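Local coordinates for 177aa long conserved hypothetical protein (ST1454) (Sulfolobus tokodaii, PDB 1WOZ) that probably transfers the adenosyl group of ATP to cob(I)alamin, as a trimeric helical-bundle corrinoid adenosyltransferase of the PduO type, at residues 49-63 with 81-93. Residues are numbered along the deposited sequence; the frame is centred on the assembly and turned at random.
Sequences DMKKDLERVQVELFE and YVKWLEERTVEYR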
ATOM      1  N   ASP A  49     -13.020 -21.134  -2.587  1.00 21.72           N
ATOM      2  CA  ASP A  49     -12.749 -21.013  -4.004  1.00 21.34           C
ATOM      3  C   ASP A  49     -11.816 -19.865  -4.296  1.00 21.05           C
ATOM      4  O   ASP A  49     -10.901 -20.002  -5.121  1.00 19.56           O
ATOM      5  CB  ASP A  49     -14.040 -20.897  -4.848  1.00 23.67           C
ATOM      6  CG  ASP A  49     -14.992 -19.768  -4.396  1.00 26.64           C
ATOM      7  OD1 ASP A  49     -14.796 -19.125  -3.334  1.00 26.07           O
ATOM      8  OD2 ASP A  49     -15.975 -19.549  -5.134  1.00 25.97           O
HETATM    9  N   MSE A  50     -12.033 -18.735  -3.627  1.00 19.64           N
HETATM   10  CA  MSE A  50     -11.165 -17.584  -3.837  1.00 20.04           C
HETATM   11  C   MSE A  50      -9.774 -17.804  -3.255  1.00 19.25           C
HETATM   12  O   MSE A  50      -8.783 -17.389  -3.846  1.00 18.84           O
HETATM   13  CB  MSE A  50     -11.768 -16.320  -3.220  1.00 19.44           C
HETATM   14  CG  MSE A  50     -12.899 -15.750  -4.030  1.00 22.66           C
HETATM   15 SE   MSE A  50     -13.439 -14.018  -3.307  1.00 24.19          SE
HETATM   16  CE  MSE A  50     -15.317 -14.062  -3.863  1.00 21.39           C
ATOM     17  N   LYS A  51      -9.701 -18.430  -2.085  1.00 19.50           N
ATOM     18  CA  LYS A  51      -8.405 -18.696  -1.469  1.00 21.65           C
ATOM     19  C   LYS A  51      -7.578 -19.568  -2.415  1.00 21.15           C
ATOM     20  O   LYS A  51      -6.401 -19.293  -2.642  1.00 20.74           O
ATOM     21  CB  LYS A  51      -8.557 -19.436  -0.134  1.00 21.46           C
ATOM     22  CG  LYS A  51      -9.166 -18.646   1.027  1.00 25.47           C
ATOM     23  CD  LYS A  51      -9.199 -19.558   2.280  1.00 29.67           C
ATOM     24  CE  LYS A  51      -9.738 -18.876   3.542  1.00 30.31           C
ATOM     25  NZ  LYS A  51      -8.815 -17.822   4.116  1.00 33.98           N
ATOM     26  N   LYS A  52      -8.202 -20.607  -2.968  1.00 21.35           N
ATOM     27  CA  LYS A  52      -7.504 -21.510  -3.895  1.00 22.04           C
ATOM     28  C   LYS A  52      -6.969 -20.766  -5.119  1.00 20.09           C
ATOM     29  O   LYS A  52      -5.794 -20.934  -5.505  1.00 20.41           O
ATOM     30  CB  LYS A  52      -8.448 -22.642  -4.338  1.00 25.68           C
ATOM     31  CG  LYS A  52      -7.939 -23.508  -5.499  1.00 30.50           C
ATOM     32  CD  LYS A  52      -9.034 -24.493  -5.939  1.00 34.50           C
ATOM     33  CE  LYS A  52      -8.623 -25.344  -7.142  1.00 37.25           C
ATOM     34  NZ  LYS A  52      -7.523 -26.293  -6.803  1.00 41.01           N
ATOM     35  N   ASP A  53      -7.813 -19.939  -5.732  1.00 17.65           N
ATOM     36  CA  ASP A  53      -7.387 -19.184  -6.907  1.00 16.92           C
ATOM     37  C   ASP A  53      -6.239 -18.226  -6.597  1.00 16.44           C
ATOM     38  O   ASP A  53      -5.257 -18.152  -7.347  1.00 16.75           O
ATOM     39  CB  ASP A  53      -8.561 -18.384  -7.499  1.00 17.22           C
ATOM     40  CG  ASP A  53      -9.599 -19.285  -8.174  1.00 22.16           C
ATOM     41  OD1 ASP A  53      -9.225 -20.416  -8.564  1.00 18.50           O
ATOM     42  OD2 ASP A  53     -10.758 -18.858  -8.316  1.00 20.93           O
ATOM     43  N   LEU A  54      -6.376 -17.478  -5.505  1.00 17.13           N
ATOM     44  CA  LEU A  54      -5.346 -16.517  -5.121  1.00 18.01           C
ATOM     45  C   LEU A  54      -4.032 -17.212  -4.751  1.00 19.03           C
ATOM     46  O   LEU A  54      -2.951 -16.700  -5.045  1.00 16.37           O
ATOM     47  CB  LEU A  54      -5.848 -15.645  -3.961  1.00 17.98           C
ATOM     48  CG  LEU A  54      -6.955 -14.661  -4.371  1.00 20.58           C
ATOM     49  CD1 LEU A  54      -7.572 -14.052  -3.118  1.00 22.06           C
ATOM     50  CD2 LEU A  54      -6.388 -13.585  -5.305  1.00 22.19           C
ATOM     51  N   GLU A  55      -4.114 -18.371  -4.103  1.00 18.23           N
ATOM     52  CA  GLU A  55      -2.885 -19.083  -3.751  1.00 20.50           C
ATOM     53  C   GLU A  55      -2.143 -19.505  -5.013  1.00 19.64           C
ATOM     54  O   GLU A  55      -0.915 -19.482  -5.031  1.00 18.31           O
ATOM     55  CB  GLU A  55      -3.182 -20.282  -2.834  1.00 20.85           C
ATOM     56  CG  GLU A  55      -3.399 -19.821  -1.387  1.00 27.34           C
ATOM     57  CD  GLU A  55      -4.086 -20.844  -0.507  1.00 33.33           C
ATOM     58  OE1 GLU A  55      -4.511 -21.889  -1.032  1.00 35.23           O
ATOM     59  OE2 GLU A  55      -4.214 -20.588   0.717  1.00 37.21           O
ATOM     60  N   ARG A  56      -2.873 -19.864  -6.070  1.00 20.08           N
ATOM     61  CA  ARG A  56      -2.230 -20.232  -7.338  1.00 19.43           C
ATOM     62  C   ARG A  56      -1.554 -19.000  -7.952  1.00 19.31           C
ATOM     63  O   ARG A  56      -0.446 -19.088  -8.510  1.00 18.06           O
ATOM     64  CB  ARG A  56      -3.248 -20.825  -8.326  1.00 19.99           C
ATOM     65  CG  ARG A  56      -2.729 -20.902  -9.771  1.00 21.13           C
ATOM     66  CD  ARG A  56      -3.624 -21.806 -10.615  1.00 23.69           C
ATOM     67  NE  ARG A  56      -3.219 -21.816 -12.016  1.00 24.27           N
ATOM     68  CZ  ARG A  56      -3.787 -22.591 -12.936  1.00 28.13           C
ATOM     69  NH1 ARG A  56      -4.778 -23.407 -12.587  1.00 26.46           N
ATOM     70  NH2 ARG A  56      -3.359 -22.562 -14.188  1.00 26.56           N
ATOM     71  N   VAL A  57      -2.220 -17.852  -7.875  1.00 17.68           N
ATOM     72  CA  VAL A  57      -1.618 -16.625  -8.381  1.00 16.31           C
ATOM     73  C   VAL A  57      -0.274 -16.329  -7.666  1.00 15.19           C
ATOM     74  O   VAL A  57       0.688 -15.923  -8.301  1.00 16.19           O
ATOM     75  CB  VAL A  57      -2.554 -15.384  -8.178  1.00 16.24           C
ATOM     76  CG1 VAL A  57      -1.799 -14.094  -8.540  1.00 15.81           C
ATOM     77  CG2 VAL A  57      -3.804 -15.513  -9.078  1.00 16.56           C
ATOM     78  N   GLN A  58      -0.213 -16.512  -6.352  1.00 15.50           N
ATOM     79  CA  GLN A  58       1.038 -16.239  -5.632  1.00 16.57           C
ATOM     80  C   GLN A  58       2.196 -17.107  -6.157  1.00 18.25           C
ATOM     81  O   GLN A  58       3.322 -16.639  -6.336  1.00 16.98           O
ATOM     82  CB  GLN A  58       0.870 -16.496  -4.146  1.00 16.98           C
ATOM     83  CG  GLN A  58      -0.154 -15.617  -3.457  1.00 17.38           C
ATOM     84  CD  GLN A  58      -0.014 -15.752  -1.967  1.00 15.23           C
ATOM     85  OE1 GLN A  58      -0.386 -16.765  -1.396  1.00 16.24           O
ATOM     86  NE2 GLN A  58       0.570 -14.740  -1.332  1.00 16.40           N
ATOM     87  N   VAL A  59       1.909 -18.374  -6.399  1.00 18.40           N
ATOM     88  CA  VAL A  59       2.942 -19.262  -6.922  1.00 19.09           C
ATOM     89  C   VAL A  59       3.370 -18.727  -8.297  1.00 19.77           C
ATOM     90  O   VAL A  59       4.572 -18.632  -8.590  1.00 20.23           O
ATOM     91  CB  VAL A  59       2.389 -20.695  -7.078  1.00 19.49           C
ATOM     92  CG1 VAL A  59       3.372 -21.548  -7.895  1.00 20.01           C
ATOM     93  CG2 VAL A  59       2.129 -21.300  -5.686  1.00 20.32           C
ATOM     94  N   GLU A  60       2.389 -18.371  -9.133  1.00 19.34           N
ATOM     95  CA  GLU A  60       2.693 -17.874 -10.478  1.00 18.90           C
ATOM     96  C   GLU A  60       3.430 -16.541 -10.479  1.00 19.32           C
ATOM     97  O   GLU A  60       4.191 -16.259 -11.418  1.00 19.38           O
ATOM     98  CB  GLU A  60       1.417 -17.854 -11.350  1.00 19.00           C
ATOM     99  CG  GLU A  60       0.830 -19.266 -11.475  1.00 19.98           C
ATOM    100  CD  GLU A  60      -0.427 -19.387 -12.337  1.00 22.63           C
ATOM    101  OE1 GLU A  60      -1.058 -18.369 -12.715  1.00 19.94           O
ATOM    102  OE2 GLU A  60      -0.785 -20.541 -12.630  1.00 21.19           O
ATOM    103  N   LEU A  61       3.246 -15.728  -9.435  1.00 17.71           N
ATOM    104  CA  LEU A  61       4.009 -14.481  -9.356  1.00 17.07           C
ATOM    105  C   LEU A  61       5.480 -14.864  -9.126  1.00 19.11           C
ATOM    106  O   LEU A  61       6.393 -14.179  -9.602  1.00 17.18           O
ATOM    107  CB  LEU A  61       3.514 -13.565  -8.215  1.00 17.05           C
ATOM    108  CG  LEU A  61       2.128 -12.952  -8.488  1.00 18.12           C
ATOM    109  CD1 LEU A  61       1.770 -11.964  -7.391  1.00 16.10           C
ATOM    110  CD2 LEU A  61       2.134 -12.222  -9.849  1.00 18.42           C
ATOM    111  N   PHE A  62       5.725 -15.944  -8.383  1.00 19.25           N
ATOM    112  CA  PHE A  62       7.123 -16.369  -8.198  1.00 20.65           C
ATOM    113  C   PHE A  62       7.642 -16.886  -9.543  1.00 20.41           C
ATOM    114  O   PHE A  62       8.797 -16.671  -9.895  1.00 20.82           O
ATOM    115  CB  PHE A  62       7.252 -17.468  -7.134  1.00 19.77           C
ATOM    116  CG  PHE A  62       7.412 -16.933  -5.738  1.00 21.57           C
ATOM    117  CD1 PHE A  62       6.306 -16.678  -4.939  1.00 20.42           C
ATOM    118  CD2 PHE A  62       8.684 -16.638  -5.237  1.00 21.15           C
ATOM    119  CE1 PHE A  62       6.460 -16.129  -3.656  1.00 19.33           C
ATOM    120  CE2 PHE A  62       8.836 -16.092  -3.955  1.00 22.09           C
ATOM    121  CZ  PHE A  62       7.711 -15.841  -3.172  1.00 20.91           C
ATOM    122  N   GLU A  63       6.793 -17.571 -10.309  1.00 20.76           N
ATOM    123  CA  GLU A  63       7.243 -18.044 -11.617  1.00 20.68           C
ATOM    124  C   GLU A  63       7.549 -16.866 -12.544  1.00 21.46           C
ATOM    125  O   GLU A  63       8.510 -16.901 -13.336  1.00 21.13           O
ATOM    126  CB  GLU A  63       6.191 -18.968 -12.233  1.00 22.06           C
ATOM    127  CG  GLU A  63       6.048 -20.262 -11.445  1.00 24.74           C
ATOM    128  CD  GLU A  63       5.137 -21.287 -12.107  1.00 28.69           C
ATOM    129  OE1 GLU A  63       5.339 -22.487 -11.851  1.00 33.09           O
ATOM    130  OE2 GLU A  63       4.214 -20.909 -12.854  1.00 32.29           O
ATOM    131  N   TYR A  81      -1.343 -19.588 -18.862  1.00 32.89           N
ATOM    132  CA  TYR A  81      -1.398 -18.893 -17.579  1.00 31.19           C
ATOM    133  C   TYR A  81      -2.509 -17.854 -17.674  1.00 31.51           C
ATOM    134  O   TYR A  81      -3.363 -17.741 -16.798  1.00 32.06           O
ATOM    135  CB  TYR A  81      -0.105 -18.126 -17.317  1.00 30.66           C
ATOM    136  CG  TYR A  81       1.053 -18.931 -16.788  1.00 31.16           C
ATOM    137  CD1 TYR A  81       1.403 -18.878 -15.433  1.00 30.31           C
ATOM    138  CD2 TYR A  81       1.828 -19.709 -17.641  1.00 30.35           C
ATOM    139  CE1 TYR A  81       2.505 -19.579 -14.946  1.00 30.30           C
ATOM    140  CE2 TYR A  81       2.929 -20.412 -17.165  1.00 31.17           C
ATOM    141  CZ  TYR A  81       3.260 -20.338 -15.822  1.00 30.48           C
ATOM    142  OH  TYR A  81       4.376 -20.997 -15.377  1.00 32.73           O
ATOM    143  N   VAL A  82      -2.459 -17.060 -18.735  1.00 30.36           N
ATOM    144  CA  VAL A  82      -3.451 -16.013 -18.936  1.00 30.73           C
ATOM    145  C   VAL A  82      -4.854 -16.625 -19.066  1.00 31.30           C
ATOM    146  O   VAL A  82      -5.820 -16.113 -18.503  1.00 29.43           O
ATOM    147  CB  VAL A  82      -3.101 -15.194 -20.201  1.00 31.97           C
ATOM    148  CG1 VAL A  82      -4.206 -14.185 -20.513  1.00 32.74           C
ATOM    149  CG2 VAL A  82      -1.765 -14.480 -19.991  1.00 31.88           C
ATOM    150  N   LYS A  83      -4.947 -17.740 -19.792  1.00 30.65           N
ATOM    151  CA  LYS A  83      -6.221 -18.422 -20.015  1.00 30.40           C
ATOM    152  C   LYS A  83      -6.957 -18.726 -18.714  1.00 28.50           C
ATOM    153  O   LYS A  83      -8.122 -18.388 -18.559  1.00 26.66           O
ATOM    154  CB  LYS A  83      -5.992 -19.737 -20.755  1.00 33.31           C
ATOM    155  CG  LYS A  83      -7.233 -20.598 -20.836  1.00 38.46           C
ATOM    156  CD  LYS A  83      -8.076 -20.232 -22.049  1.00 43.68           C
ATOM    157  CE  LYS A  83      -7.489 -20.859 -23.326  1.00 46.06           C
ATOM    158  NZ  LYS A  83      -6.037 -20.535 -23.569  1.00 47.07           N
ATOM    159  N   TRP A  84      -6.267 -19.400 -17.800  1.00 25.38           N
ATOM    160  CA  TRP A  84      -6.836 -19.743 -16.512  1.00 24.93           C
ATOM    161  C   TRP A  84      -7.405 -18.484 -15.805  1.00 22.42           C
ATOM    162  O   TRP A  84      -8.479 -18.535 -15.227  1.00 20.75           O
ATOM    163  CB  TRP A  84      -5.754 -20.401 -15.644  1.00 28.51           C
ATOM    164  CG  TRP A  84      -6.209 -20.598 -14.272  1.00 31.20           C
ATOM    165  CD1 TRP A  84      -7.176 -21.470 -13.848  1.00 32.56           C
ATOM    166  CD2 TRP A  84      -5.849 -19.805 -13.133  1.00 29.88           C
ATOM    167  NE1 TRP A  84      -7.449 -21.257 -12.515  1.00 33.58           N
ATOM    168  CE2 TRP A  84      -6.654 -20.241 -12.054  1.00 31.41           C
ATOM    169  CE3 TRP A  84      -4.929 -18.773 -12.920  1.00 30.45           C
ATOM    170  CZ2 TRP A  84      -6.567 -19.672 -10.773  1.00 30.44           C
ATOM    171  CZ3 TRP A  84      -4.840 -18.207 -11.639  1.00 29.68           C
ATOM    172  CH2 TRP A  84      -5.663 -18.663 -10.588  1.00 26.99           C
ATOM    173  N   LEU A  85      -6.681 -17.366 -15.847  1.00 22.83           N
ATOM    174  CA  LEU A  85      -7.175 -16.130 -15.204  1.00 22.60           C
ATOM    175  C   LEU A  85      -8.505 -15.696 -15.833  1.00 22.85           C
ATOM    176  O   LEU A  85      -9.453 -15.349 -15.140  1.00 23.45           O
ATOM    177  CB  LEU A  85      -6.164 -14.995 -15.355  1.00 21.03           C
ATOM    178  CG  LEU A  85      -4.818 -15.159 -14.634  1.00 20.29           C
ATOM    179  CD1 LEU A  85      -3.920 -14.026 -15.023  1.00 18.75           C
ATOM    180  CD2 LEU A  85      -5.037 -15.199 -13.124  1.00 18.55           C
ATOM    181  N   GLU A  86      -8.566 -15.726 -17.153  1.00 23.05           N
ATOM    182  CA  GLU A  86      -9.783 -15.343 -17.865  1.00 25.17           C
ATOM    183  C   GLU A  86     -10.967 -16.266 -17.580  1.00 24.53           C
ATOM    184  O   GLU A  86     -12.094 -15.792 -17.423  1.00 24.96           O
ATOM    185  CB  GLU A  86      -9.505 -15.306 -19.362  1.00 25.31           C
ATOM    186  CG  GLU A  86      -8.339 -14.404 -19.695  1.00 27.67           C
ATOM    187  CD  GLU A  86      -7.984 -14.418 -21.169  1.00 31.68           C
ATOM    188  OE1 GLU A  86      -8.047 -15.502 -21.789  1.00 33.14           O
ATOM    189  OE2 GLU A  86      -7.621 -13.351 -21.697  1.00 31.93           O
ATOM    190  N   GLU A  87     -10.722 -17.571 -17.513  1.00 24.75           N
ATOM    191  CA  GLU A  87     -11.797 -18.522 -17.245  1.00 25.79           C
ATOM    192  C   GLU A  87     -12.346 -18.349 -15.840  1.00 24.03           C
ATOM    193  O   GLU A  87     -13.564 -18.451 -15.633  1.00 23.11           O
ATOM    194  CB  GLU A  87     -11.314 -19.970 -17.407  1.00 30.05           C
ATOM    195  CG  GLU A  87     -10.702 -20.282 -18.750  1.00 32.90           C
ATOM    196  CD  GLU A  87     -10.059 -21.664 -18.782  1.00 35.95           C
ATOM    197  OE1 GLU A  87      -9.416 -22.064 -17.788  1.00 37.26           O
ATOM    198  OE2 GLU A  87     -10.187 -22.346 -19.814  1.00 38.98           O
ATOM    199  N   ARG A  88     -11.468 -18.121 -14.861  1.00 22.13           N
ATOM    200  CA  ARG A  88     -11.960 -17.928 -13.496  1.00 22.19           C
ATOM    201  C   ARG A  88     -12.711 -16.597 -13.429  1.00 20.84           C
ATOM    202  O   ARG A  88     -13.711 -16.468 -12.716  1.00 21.52           O
ATOM    203  CB  ARG A  88     -10.807 -17.955 -12.473  1.00 22.83           C
ATOM    204  CG  ARG A  88     -10.149 -19.332 -12.306  1.00 23.20           C
ATOM    205  CD  ARG A  88     -11.194 -20.392 -11.932  1.00 25.71           C
ATOM    206  NE  ARG A  88     -11.849 -20.101 -10.659  1.00 26.27           N
ATOM    207  CZ  ARG A  88     -13.064 -20.529 -10.322  1.00 29.13           C
ATOM    208  NH1 ARG A  88     -13.775 -21.269 -11.168  1.00 30.05           N
ATOM    209  NH2 ARG A  88     -13.569 -20.233  -9.132  1.00 28.29           N
ATOM    210  N   THR A  89     -12.241 -15.609 -14.180  1.00 20.60           N
ATOM    211  CA  THR A  89     -12.913 -14.317 -14.179  1.00 21.58           C
ATOM    212  C   THR A  89     -14.356 -14.532 -14.670  1.00 22.32           C
ATOM    213  O   THR A  89     -15.311 -14.033 -14.063  1.00 21.22           O
ATOM    214  CB  THR A  89     -12.161 -13.303 -15.071  1.00 20.80           C
ATOM    215  OG1 THR A  89     -10.841 -13.075 -14.535  1.00 19.53           O
ATOM    216  CG2 THR A  89     -12.907 -11.957 -15.118  1.00 20.00           C
ATOM    217  N   VAL A  90     -14.512 -15.283 -15.762  1.00 22.68           N
ATOM    218  CA  VAL A  90     -15.849 -15.569 -16.289  1.00 23.53           C
ATOM    219  C   VAL A  90     -16.737 -16.254 -15.255  1.00 22.16           C
ATOM    220  O   VAL A  90     -17.905 -15.909 -15.135  1.00 21.83           O
ATOM    221  CB  VAL A  90     -15.783 -16.447 -17.559  1.00 25.33           C
ATOM    222  CG1 VAL A  90     -17.174 -17.017 -17.877  1.00 27.87           C
ATOM    223  CG2 VAL A  90     -15.260 -15.615 -18.727  1.00 24.79           C
ATOM    224  N   GLU A  91     -16.192 -17.207 -14.496  1.00 22.49           N
ATOM    225  CA  GLU A  91     -16.980 -17.909 -13.470  1.00 23.07           C
ATOM    226  C   GLU A  91     -17.471 -17.010 -12.326  1.00 22.79           C
ATOM    227  O   GLU A  91     -18.612 -17.138 -11.861  1.00 21.71           O
ATOM    228  CB  GLU A  91     -16.179 -19.078 -12.879  1.00 25.44           C
ATOM    229  CG  GLU A  91     -15.975 -20.236 -13.842  1.00 29.36           C
ATOM    230  CD  GLU A  91     -17.292 -20.711 -14.404  1.00 34.68           C
ATOM    231  OE1 GLU A  91     -17.542 -20.482 -15.612  1.00 35.98           O
ATOM    232  OE2 GLU A  91     -18.083 -21.286 -13.621  1.00 35.25           O
ATOM    233  N   TYR A  92     -16.615 -16.105 -11.855  1.00 22.10           N
ATOM    234  CA  TYR A  92     -17.024 -15.197 -10.784  1.00 21.22           C
ATOM    235  C   TYR A  92     -18.106 -14.226 -11.284  1.00 20.99           C
ATOM    236  O   TYR A  92     -19.076 -13.925 -10.585  1.00 21.74           O
ATOM    237  CB  TYR A  92     -15.807 -14.425 -10.271  1.00 20.22           C
ATOM    238  CG  TYR A  92     -14.941 -15.283  -9.396  1.00 21.17           C
ATOM    239  CD1 TYR A  92     -15.422 -15.745  -8.174  1.00 21.55           C
ATOM    240  CD2 TYR A  92     -13.663 -15.677  -9.800  1.00 22.26           C
ATOM    241  CE1 TYR A  92     -14.673 -16.569  -7.371  1.00 22.55           C
ATOM    242  CE2 TYR A  92     -12.893 -16.523  -8.995  1.00 21.65           C
ATOM    243  CZ  TYR A  92     -13.412 -16.960  -7.784  1.00 21.81           C
ATOM    244  OH  TYR A  92     -12.689 -17.786  -6.955  1.00 21.15           O
ATOM    245  N   ARG A  93     -17.935 -13.750 -12.506  1.00 21.70           N
ATOM    246  CA  ARG A  93     -18.897 -12.836 -13.081  1.00 23.38           C
ATOM    247  C   ARG A  93     -20.235 -13.548 -13.285  1.00 23.25           C
ATOM    248  O   ARG A  93     -21.295 -12.920 -13.192  1.00 23.92           O
ATOM    249  CB  ARG A  93     -18.354 -12.288 -14.401  1.00 25.58           C
ATOM    250  CG  ARG A  93     -19.405 -11.634 -15.273  1.00 29.87           C
ATOM    251  CD  ARG A  93     -19.985 -10.330 -14.681  1.00 30.96           C
ATOM    252  NE  ARG A  93     -20.920  -9.757 -15.646  1.00 31.20           N
ATOM    253  CZ  ARG A  93     -22.050 -10.356 -16.032  1.00 32.31           C
ATOM    254  NH1 ARG A  93     -22.399 -11.530 -15.516  1.00 29.50           N
ATOM    255  NH2 ARG A  93     -22.803  -9.817 -16.986  1.00 32.19           N
TER
HETATM  256  O   HOH W   1     -16.429 -20.386  -7.711  1.00 32.51           O
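Trp84 is the main bump of this interface: its indole pushes across from helix 79-96 into a hollow formed by Asp53, Arg56, Val57 and Glu60 on helix 48-69, a knob-into-hole fit between two antiparallel helices of the adenosyltransferase helical bundle. The segment axes come no nearer than 12.0 Å, at 160° between their directions, and large side chains bridge the gap. The CA-CB bond of Trp84 points toward the other helix, and with CG anti to the backbone N (chi1 172°) the indole lies in the hollow against Arg56. Over one face runs the extended Arg56 chain: CD sits above the six-membered ring, and the guanidinium lies flat over the five-membered ring as a cation-pi stack, its CZ 3.5 Å from that ring's centroid. Arg88 CG covers the opposite face, offset toward the rim. The floor of the hollow meets the indole edge, where CH2 of Trp84 comes within 3.3 Å of Asp53 O and CZ3 rests on Val57 CG2. A salt bridge from Arg56 NE to Glu60 OE2 (2.8 Å) helps fix the rotation of the stacked guanidinium, while Glu60 OE1 bonds Tyr145 of helix 140-163. Beyond this, the Tyr81 ring crosses Glu60 at a slant, and its OH donates to Glu63 OE2 from above the carboxylate plane, while Glu63 OE1 pairs with Lys75. At the other end, the Tyr92 ring lies obliquely against CG of Met50 (present as selenomethionine). Asp49 OD2 pairs with Arg163 and, through a water, reaches Arg88 NH2. Buried Asp53 is gripped by three donors, all on OD2, which probably stabilises its negative charge. Arg88 comes side-on from the syn side with NE (2.9 Å from Asp53 OD2) and NH2, whereas Tyr92 OH donates to the anti side of Asp53 OD2 at 2.6 Å, NE and OH both tilted out of the carboxylate plane.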